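Local coordinates for protein putative conjugative transposon recombinase (Clostridium difficile, PDB 3G13) that probably binds DNA and exchanges its strands, as serine recombinases of the resolvase family do, this chain being the N-terminal resolvase domain of a longer protein, at residues Y11-T16 with Y48-A52; I68-M72 with M100-I106; M78-I84 with A107-E113. One frame throughout, in Å; residues are numbered along the deposited sequence.

Contact 1: Y11-T16 with Y48-A52; sequences YCRVST and YADEA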
# COMPACT_ATOMS: atom_id res chain seq x y z
N TYR A 11 6.43 13.78 15.72
CA TYR A 11 7.13 12.54 16.03
C TYR A 11 8.41 12.35 15.23
O TYR A 11 8.39 12.40 13.99
CB TYR A 11 6.22 11.31 15.90
CG TYR A 11 7.01 10.09 16.34
CD1 TYR A 11 7.24 9.85 17.70
CD2 TYR A 11 7.63 9.26 15.39
CE1 TYR A 11 8.02 8.80 18.12
CE2 TYR A 11 8.40 8.17 15.81
CZ TYR A 11 8.59 7.96 17.19
OH TYR A 11 9.34 6.91 17.65
N CYS A 12 9.52 12.12 15.93
CA CYS A 12 10.85 12.06 15.30
C CYS A 12 11.55 10.72 15.51
O CYS A 12 11.47 10.12 16.60
CB CYS A 12 11.78 13.16 15.85
SG CYS A 12 11.07 14.82 15.96
N ARG A 13 12.24 10.27 14.47
CA ARG A 13 13.20 9.19 14.59
C ARG A 13 14.58 9.84 14.61
O ARG A 13 14.90 10.62 13.70
CB ARG A 13 13.09 8.19 13.44
CG ARG A 13 14.03 7.00 13.60
CD ARG A 13 13.80 5.98 12.49
NE ARG A 13 14.27 6.48 11.21
CZ ARG A 13 13.87 6.03 10.03
NH1 ARG A 13 12.97 5.05 9.94
NH2 ARG A 13 14.38 6.57 8.94
N VAL A 14 15.36 9.55 15.66
CA VAL A 14 16.69 10.17 15.86
C VAL A 14 17.79 9.24 15.35
O VAL A 14 17.83 8.06 15.73
CB VAL A 14 16.99 10.52 17.36
CG1 VAL A 14 18.44 11.02 17.54
CG2 VAL A 14 16.03 11.56 17.86
N SER A 15 18.66 9.78 14.51
CA SER A 15 19.78 9.01 13.94
C SER A 15 20.88 8.70 14.95
O SER A 15 21.20 9.52 15.82
CB SER A 15 20.40 9.73 12.75
OG SER A 15 21.33 8.87 12.09
N THR A 16 21.46 7.51 14.77
CA THR A 16 22.51 6.97 15.65
C THR A 16 23.96 7.45 15.28
O THR A 16 24.95 6.75 15.55
CB THR A 16 22.37 5.42 15.71
OG1 THR A 16 23.11 4.91 16.83
CG2 THR A 16 22.83 4.74 14.39
N TYR A 48 8.20 14.48 20.29
CA TYR A 48 8.39 13.10 20.72
C TYR A 48 9.44 12.50 19.82
O TYR A 48 9.45 12.76 18.62
CB TYR A 48 7.09 12.34 20.60
CG TYR A 48 5.95 12.92 21.42
CD1 TYR A 48 5.63 12.39 22.68
CD2 TYR A 48 5.18 13.98 20.93
CE1 TYR A 48 4.58 12.90 23.43
CE2 TYR A 48 4.12 14.53 21.69
CZ TYR A 48 3.83 13.98 22.94
OH TYR A 48 2.79 14.48 23.70
N ALA A 49 10.34 11.70 20.39
CA ALA A 49 11.49 11.22 19.65
C ALA A 49 12.06 9.92 20.23
O ALA A 49 12.27 9.81 21.44
CB ALA A 49 12.57 12.28 19.61
N ASP A 50 12.27 8.95 19.35
CA ASP A 50 13.01 7.74 19.70
C ASP A 50 14.20 7.59 18.80
O ASP A 50 14.15 7.96 17.63
CB ASP A 50 12.15 6.48 19.57
CG ASP A 50 11.00 6.46 20.53
OD1 ASP A 50 11.20 6.40 21.76
OD2 ASP A 50 9.86 6.49 20.04
N GLU A 51 15.28 7.05 19.36
CA GLU A 51 16.48 6.76 18.59
C GLU A 51 16.22 5.54 17.70
O GLU A 51 15.55 4.61 18.14
CB GLU A 51 17.67 6.50 19.52
CG GLU A 51 18.99 6.47 18.79
CD GLU A 51 20.17 6.58 19.73
OE1 GLU A 51 20.11 7.40 20.68
OE2 GLU A 51 21.17 5.84 19.51
N ALA A 52 16.69 5.59 16.46
CA ALA A 52 16.55 4.46 15.51
C ALA A 52 17.13 4.73 14.13
O ALA A 52 17.93 5.65 13.93
CB ALA A 52 15.09 4.03 15.38
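Tyr11 to Val14 pair in parallel with Tyr48 to Glu51, the strand axes 4.5 Å apart and 22° from exact alignment, which closes the beta-alpha-beta unit of strand 6-14, helix 25-37 and strand 42-51 at the sheet edge of the resolvase domain. Backbone bonds alternate between the strands: Cys12 N gives to Tyr48 O and Asp50 N to Cys12 O, then Val14 N to Asp50 O. A fourth, Ala52 N to Val14 O (2.8 Å, 171° at the hydrogen), carries the pairing one step past the last bridge. Cys12, Val14 and Ala49 share the face turned to helix 25-37. There Ala49 CB lies 3.9 Å from both Cys12 CB and Val14 CG2. Tyr11, Arg13, Tyr48 and Asp50 occupy the other face. Arg13 runs its CG alongside Ala52 CB at 3.6 Å, and its guanidinium goes on to a salt bridge with Glu138 of the second subunit. With CG anti to the backbone N (chi1 -176°), the Tyr11 ring leans across the neighbouring strand, its CD1 3.8 Å from Tyr48 CB. Asp50 OD2 lies at the edge of the Tyr11 ring, in its plane, and accepts a very short 2.5 Å bond from Tyr11 OH, the carboxylate and ring planes being steeply inclined. Asp50 OD1 also bonds to Asp63 N, and OD2 to Phe64 N, at the start of helix 62-72.

Contact 2: I68-M72 with M100-I106; sequences INDCM and MLKERNI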
# COMPACT_ATOMS: atom_id res chain seq x y z
N ILE A 68 1.19 8.37 21.74
CA ILE A 68 -0.12 7.72 21.65
C ILE A 68 -0.96 7.94 22.90
O ILE A 68 -2.12 8.27 22.78
CB ILE A 68 -0.01 6.21 21.32
CG1 ILE A 68 0.67 6.00 19.95
CG2 ILE A 68 -1.38 5.59 21.35
CD1 ILE A 68 -0.07 6.67 18.71
N ASN A 69 -0.39 7.77 24.10
CA ASN A 69 -1.15 8.04 25.35
C ASN A 69 -1.62 9.49 25.48
O ASN A 69 -2.72 9.76 25.94
CB ASN A 69 -0.35 7.67 26.63
CG ASN A 69 0.10 6.21 26.67
OD1 ASN A 69 1.18 5.90 27.22
ND2 ASN A 69 -0.70 5.29 26.11
N ASP A 70 -0.78 10.44 25.07
CA ASP A 70 -1.18 11.86 25.07
C ASP A 70 -2.29 12.14 24.06
O ASP A 70 -3.15 13.00 24.31
CB ASP A 70 0.03 12.76 24.81
CG ASP A 70 1.03 12.72 25.97
OD1 ASP A 70 0.68 12.19 27.04
OD2 ASP A 70 2.17 13.20 25.80
N CYS A 71 -2.25 11.42 22.93
CA CYS A 71 -3.35 11.47 21.95
C CYS A 71 -4.65 10.93 22.56
O CYS A 71 -5.69 11.55 22.41
CB CYS A 71 -3.02 10.70 20.65
SG CYS A 71 -1.81 11.50 19.56
N MSE A 72 -4.58 9.79 23.27
CA MSE A 72 -5.77 9.21 23.91
C MSE A 72 -6.33 10.12 25.02
O MSE A 72 -7.53 10.10 25.31
CB MSE A 72 -5.50 7.78 24.39
CG MSE A 72 -5.17 6.76 23.26
SE MSE A 72 -6.47 6.77 21.74
CE MSE A 72 -5.49 7.91 20.45
N MSE A 100 -6.41 4.53 14.90
CA MSE A 100 -6.67 4.88 16.31
C MSE A 100 -6.72 6.40 16.51
O MSE A 100 -7.56 6.94 17.23
CB MSE A 100 -5.56 4.28 17.20
CG MSE A 100 -5.73 4.43 18.69
SE MSE A 100 -4.11 3.70 19.57
CE MSE A 100 -4.04 1.92 18.80
N LEU A 101 -5.79 7.10 15.87
CA LEU A 101 -5.82 8.57 15.86
C LEU A 101 -7.08 9.06 15.12
O LEU A 101 -7.81 9.91 15.62
CB LEU A 101 -4.49 9.12 15.27
CG LEU A 101 -3.37 9.40 16.31
CD1 LEU A 101 -3.29 8.33 17.39
CD2 LEU A 101 -1.99 9.59 15.71
N LYS A 102 -7.35 8.52 13.94
CA LYS A 102 -8.46 8.99 13.09
C LYS A 102 -9.85 8.90 13.81
O LYS A 102 -10.67 9.79 13.68
CB LYS A 102 -8.47 8.21 11.76
CG LYS A 102 -9.55 8.65 10.75
CD LYS A 102 -9.24 8.13 9.35
CE LYS A 102 -10.22 8.66 8.27
NZ LYS A 102 -9.50 9.01 6.96
N GLU A 103 -10.07 7.82 14.57
CA GLU A 103 -11.33 7.62 15.29
C GLU A 103 -11.55 8.72 16.33
O GLU A 103 -12.70 8.97 16.75
CB GLU A 103 -11.33 6.23 15.96
CG GLU A 103 -11.41 5.08 14.95
CD GLU A 103 -11.05 3.71 15.54
OE1 GLU A 103 -10.87 2.75 14.72
OE2 GLU A 103 -10.96 3.58 16.80
N ARG A 104 -10.45 9.36 16.74
CA ARG A 104 -10.48 10.46 17.70
C ARG A 104 -10.29 11.84 17.05
O ARG A 104 -10.10 12.84 17.75
CB ARG A 104 -9.48 10.21 18.83
CG ARG A 104 -10.13 9.35 19.93
CD ARG A 104 -9.26 8.20 20.31
NE ARG A 104 -9.79 7.40 21.43
CZ ARG A 104 -9.95 7.83 22.70
NH1 ARG A 104 -9.65 9.08 23.05
NH2 ARG A 104 -10.41 6.98 23.62
N ASN A 105 -10.42 11.87 15.72
CA ASN A 105 -10.32 13.10 14.89
C ASN A 105 -8.94 13.76 15.03
O ASN A 105 -8.82 15.00 15.04
CB ASN A 105 -11.42 14.12 15.24
CG ASN A 105 -12.81 13.55 15.11
OD1 ASN A 105 -13.22 13.10 14.03
ND2 ASN A 105 -13.57 13.57 16.21
N ILE A 106 -7.92 12.91 15.17
CA ILE A 106 -6.52 13.33 15.24
C ILE A 106 -5.86 12.95 13.92
O ILE A 106 -5.87 11.78 13.48
CB ILE A 106 -5.75 12.69 16.43
CG1 ILE A 106 -6.46 12.98 17.76
CG2 ILE A 106 -4.27 13.15 16.42
CD1 ILE A 106 -6.00 12.09 18.97
O HOH W 1 -8.68 11.79 22.41
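Met72, a selenomethionine, folds its side chain back over Arg104, and this pair with Cys71 carries most of the packing between the last turn of helix 62-72 and the end of helix 91-102. Bends at chi2 (-51°) and chi3 (99°) put Met72 SE over one face of the guanidinium, nearer its rim than its centre and 3.4 Å from Arg104 NE. The methyl then continues inward, CE lying 3.8 Å from Leu101 CD1 and 3.9 Å from Met100 CG. At the edge of the Arg104 guanidinium, in its plane, a water accepts from Arg104 NH1 at 2.9 Å and donates to Cys71 O at 3.0 Å, bridging the two segments. The CB of Cys71 is directed toward the opposing segment and meets Ile106 CD1 at 3.7 Å and, more loosely, Leu101 CD1. Arg104 and Ile106 reach these positions through a Schellman motif: Asn105, with positive phi, is the C-prime residue, and Ile106 N bonds back to Leu101 O while Asn105 N bonds to Lys102 O. Leu101 O also accepts from Arg104 N, the two donors arriving from opposite faces of its plane. One turn earlier, Ile68 CG2 touches Met100 SE at 3.8 Å. Where the two helices meet the sheet, Cys71 SG packs on Val79 of strand 78-81 and Leu101 on Val108 of strand 107-110.

Contact 3: M78-I84 with A107-E113; sequences MVFTKSI and AVYFEDE. Unlike the reference sequence in segment 78-84: Phe80 (reference Ile).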
# COMPACT_ATOMS: atom_id res chain seq x y z
N MSE A 78 -3.10 17.14 15.91
CA MSE A 78 -2.36 16.80 14.70
C MSE A 78 -0.89 16.49 15.04
O MSE A 78 -0.23 17.23 15.78
CB MSE A 78 -2.50 17.90 13.62
CG MSE A 78 -1.82 17.53 12.28
SE MSE A 78 -2.22 18.70 10.78
CE MSE A 78 -3.02 17.36 9.64
N VAL A 79 -0.42 15.38 14.50
CA VAL A 79 0.99 14.97 14.60
C VAL A 79 1.73 15.04 13.28
O VAL A 79 1.34 14.40 12.31
CB VAL A 79 1.10 13.48 15.07
CG1 VAL A 79 2.59 13.11 15.34
CG2 VAL A 79 0.28 13.26 16.30
N PHE A 80 2.83 15.79 13.25
CA PHE A 80 3.73 15.78 12.11
C PHE A 80 4.70 14.62 12.24
O PHE A 80 5.20 14.31 13.33
CB PHE A 80 4.55 17.08 12.01
CG PHE A 80 3.79 18.23 11.40
CD1 PHE A 80 3.31 19.26 12.21
CD2 PHE A 80 3.54 18.27 10.03
CE1 PHE A 80 2.60 20.36 11.65
CE2 PHE A 80 2.82 19.36 9.45
CZ PHE A 80 2.35 20.40 10.27
N THR A 81 4.99 13.98 11.11
CA THR A 81 6.10 13.05 11.07
C THR A 81 6.69 13.01 9.66
O THR A 81 5.96 13.21 8.68
CB THR A 81 5.72 11.66 11.66
OG1 THR A 81 6.91 10.95 11.97
CG2 THR A 81 4.84 10.83 10.71
N LYS A 82 7.99 12.76 9.53
CA LYS A 82 8.65 13.01 8.26
C LYS A 82 8.15 12.05 7.17
O LYS A 82 7.96 12.45 6.04
CB LYS A 82 10.18 12.96 8.39
CG LYS A 82 10.93 13.15 7.04
CD LYS A 82 12.43 13.55 7.17
CE LYS A 82 13.14 13.54 5.81
NZ LYS A 82 12.54 14.55 4.86
N SER A 83 7.90 10.80 7.55
CA SER A 83 7.60 9.77 6.55
C SER A 83 6.84 8.65 7.22
O SER A 83 6.92 8.45 8.44
CB SER A 83 8.91 9.21 5.95
OG SER A 83 9.59 8.47 6.93
N ILE A 84 6.12 7.88 6.41
CA ILE A 84 5.49 6.66 6.89
C ILE A 84 6.51 5.69 7.55
O ILE A 84 6.21 5.04 8.56
CB ILE A 84 4.71 5.94 5.72
CG1 ILE A 84 3.40 6.70 5.42
CG2 ILE A 84 4.39 4.50 6.10
CD1 ILE A 84 2.79 6.49 4.02
N ALA A 107 -5.31 13.96 13.30
CA ALA A 107 -4.67 13.83 12.02
C ALA A 107 -3.19 13.52 12.19
O ALA A 107 -2.54 14.02 13.12
CB ALA A 107 -4.83 15.17 11.26
N VAL A 108 -2.65 12.72 11.29
CA VAL A 108 -1.22 12.66 11.10
C VAL A 108 -0.90 13.36 9.79
O VAL A 108 -1.63 13.22 8.80
CB VAL A 108 -0.69 11.18 11.08
CG1 VAL A 108 0.85 11.15 10.80
CG2 VAL A 108 -1.05 10.50 12.35
N TYR A 109 0.16 14.17 9.81
CA TYR A 109 0.64 14.75 8.58
C TYR A 109 2.01 14.15 8.25
O TYR A 109 3.00 14.44 8.93
CB TYR A 109 0.69 16.31 8.59
CG TYR A 109 0.90 16.81 7.17
CD1 TYR A 109 -0.18 17.10 6.36
CD2 TYR A 109 2.18 16.94 6.62
CE1 TYR A 109 -0.02 17.49 5.05
CE2 TYR A 109 2.37 17.32 5.29
CZ TYR A 109 1.26 17.60 4.52
OH TYR A 109 1.40 17.98 3.21
N PHE A 110 2.04 13.33 7.19
CA PHE A 110 3.24 12.71 6.65
C PHE A 110 3.89 13.72 5.71
O PHE A 110 3.36 14.01 4.65
CB PHE A 110 2.86 11.41 5.89
CG PHE A 110 2.37 10.33 6.78
CD1 PHE A 110 3.21 9.76 7.76
CD2 PHE A 110 1.05 9.87 6.69
CE1 PHE A 110 2.74 8.75 8.60
CE2 PHE A 110 0.60 8.85 7.51
CZ PHE A 110 1.43 8.28 8.45
N GLU A 111 5.01 14.28 6.13
CA GLU A 111 5.61 15.40 5.43
C GLU A 111 6.14 15.02 4.04
O GLU A 111 5.88 15.74 3.06
CB GLU A 111 6.71 16.09 6.27
CG GLU A 111 6.24 16.49 7.69
CD GLU A 111 7.40 16.56 8.67
OE1 GLU A 111 7.30 16.02 9.78
OE2 GLU A 111 8.42 17.17 8.31
N ASP A 112 6.88 13.92 3.93
CA ASP A 112 7.50 13.54 2.63
C ASP A 112 6.43 13.18 1.58
O ASP A 112 6.49 13.63 0.42
CB ASP A 112 8.44 12.33 2.80
CG ASP A 112 9.81 12.70 3.45
OD1 ASP A 112 10.11 13.91 3.66
OD2 ASP A 112 10.56 11.76 3.76
N GLU A 113 5.45 12.39 2.02
CA GLU A 113 4.35 11.91 1.18
C GLU A 113 3.29 12.99 0.92
O GLU A 113 2.55 12.89 -0.03
CB GLU A 113 3.67 10.71 1.85
CG GLU A 113 4.53 9.46 1.97
CD GLU A 113 5.41 9.47 3.23
OE1 GLU A 113 5.47 10.53 3.92
OE2 GLU A 113 6.03 8.42 3.52
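Two neighbouring parallel strands of the central sheet, 78-81 and 107-110, meet here as the ends of a beta-alpha-beta crossover through helices 84-87 and 91-102. Their axes are 4.6 Å apart at 20°, and four nearly straight backbone bonds join them: Val79 N to Ala107 O, Tyr109 N to Val79 O, Thr81 N to Tyr109 O and Glu111 N to Thr81 O. Beyond the strands, Asp112 N still reaches Lys82 O at 2.8 Å, so the two segments stay paired. On the face with Met78 and Phe80, Phe80 CD2 rests 3.7 Å from Tyr109 CB, the two rings inclined at 62°. The opposite face is built round Phe110. Ile84 CG1 sits over the ring centre, 3.7 Å from the centroid in a CH-pi contact, while Val108 CG1 lies against the other side toward the rim, and Thr81 CG2 comes within 3.5 Å of Phe110 CD1. The ring is therefore clasped between aliphatic groups. Lys82, extended until its bend at chi4 (62°), brings NZ to the syn lone pair of Asp112 OD1 in a 2.8 Å salt bridge. Ser83 is the N-cap of helix 84-87, and the next amide, Ile84 N, bonds to Glu113 OE2 at 2.9 Å on the syn side but well out of the carboxylate plane. The same oxygen is also hydrogen-bonded to Ser131 OG of the second subunit. A carboxylate at a helix N-terminus would probably be stabilised as the anion; its bonds tie the turn after strand 107-110 to helix 84-87 and to the second subunit.

In the fold
All three contacts lie in one resolvase domain; contacts 1 and 3 are strand pairs of its sheet, and contact 2 joins two helices packed against it. Contacts 1 and 3, centres about 14 Å apart, adjoin: strand 6-14 is next to strand 78-81, with Tyr11 N 2.7 Å from Phe80 O and Tyr11 O 2.9 Å from Thr81 OG1. Contact 2 lies about 14 Å from contact 3, centre to centre, and alternates with it along the chain; Leu101 CD2 packs 3.6 Å from Val108 CG2. Contacts 1 and 2 are about 20 Å apart at their centres, yet Tyr48 OH approaches Asp70 OD2 to 2.5 Å. Contacts 1 and 3 also both reach the second subunit, through Arg13 and Glu113.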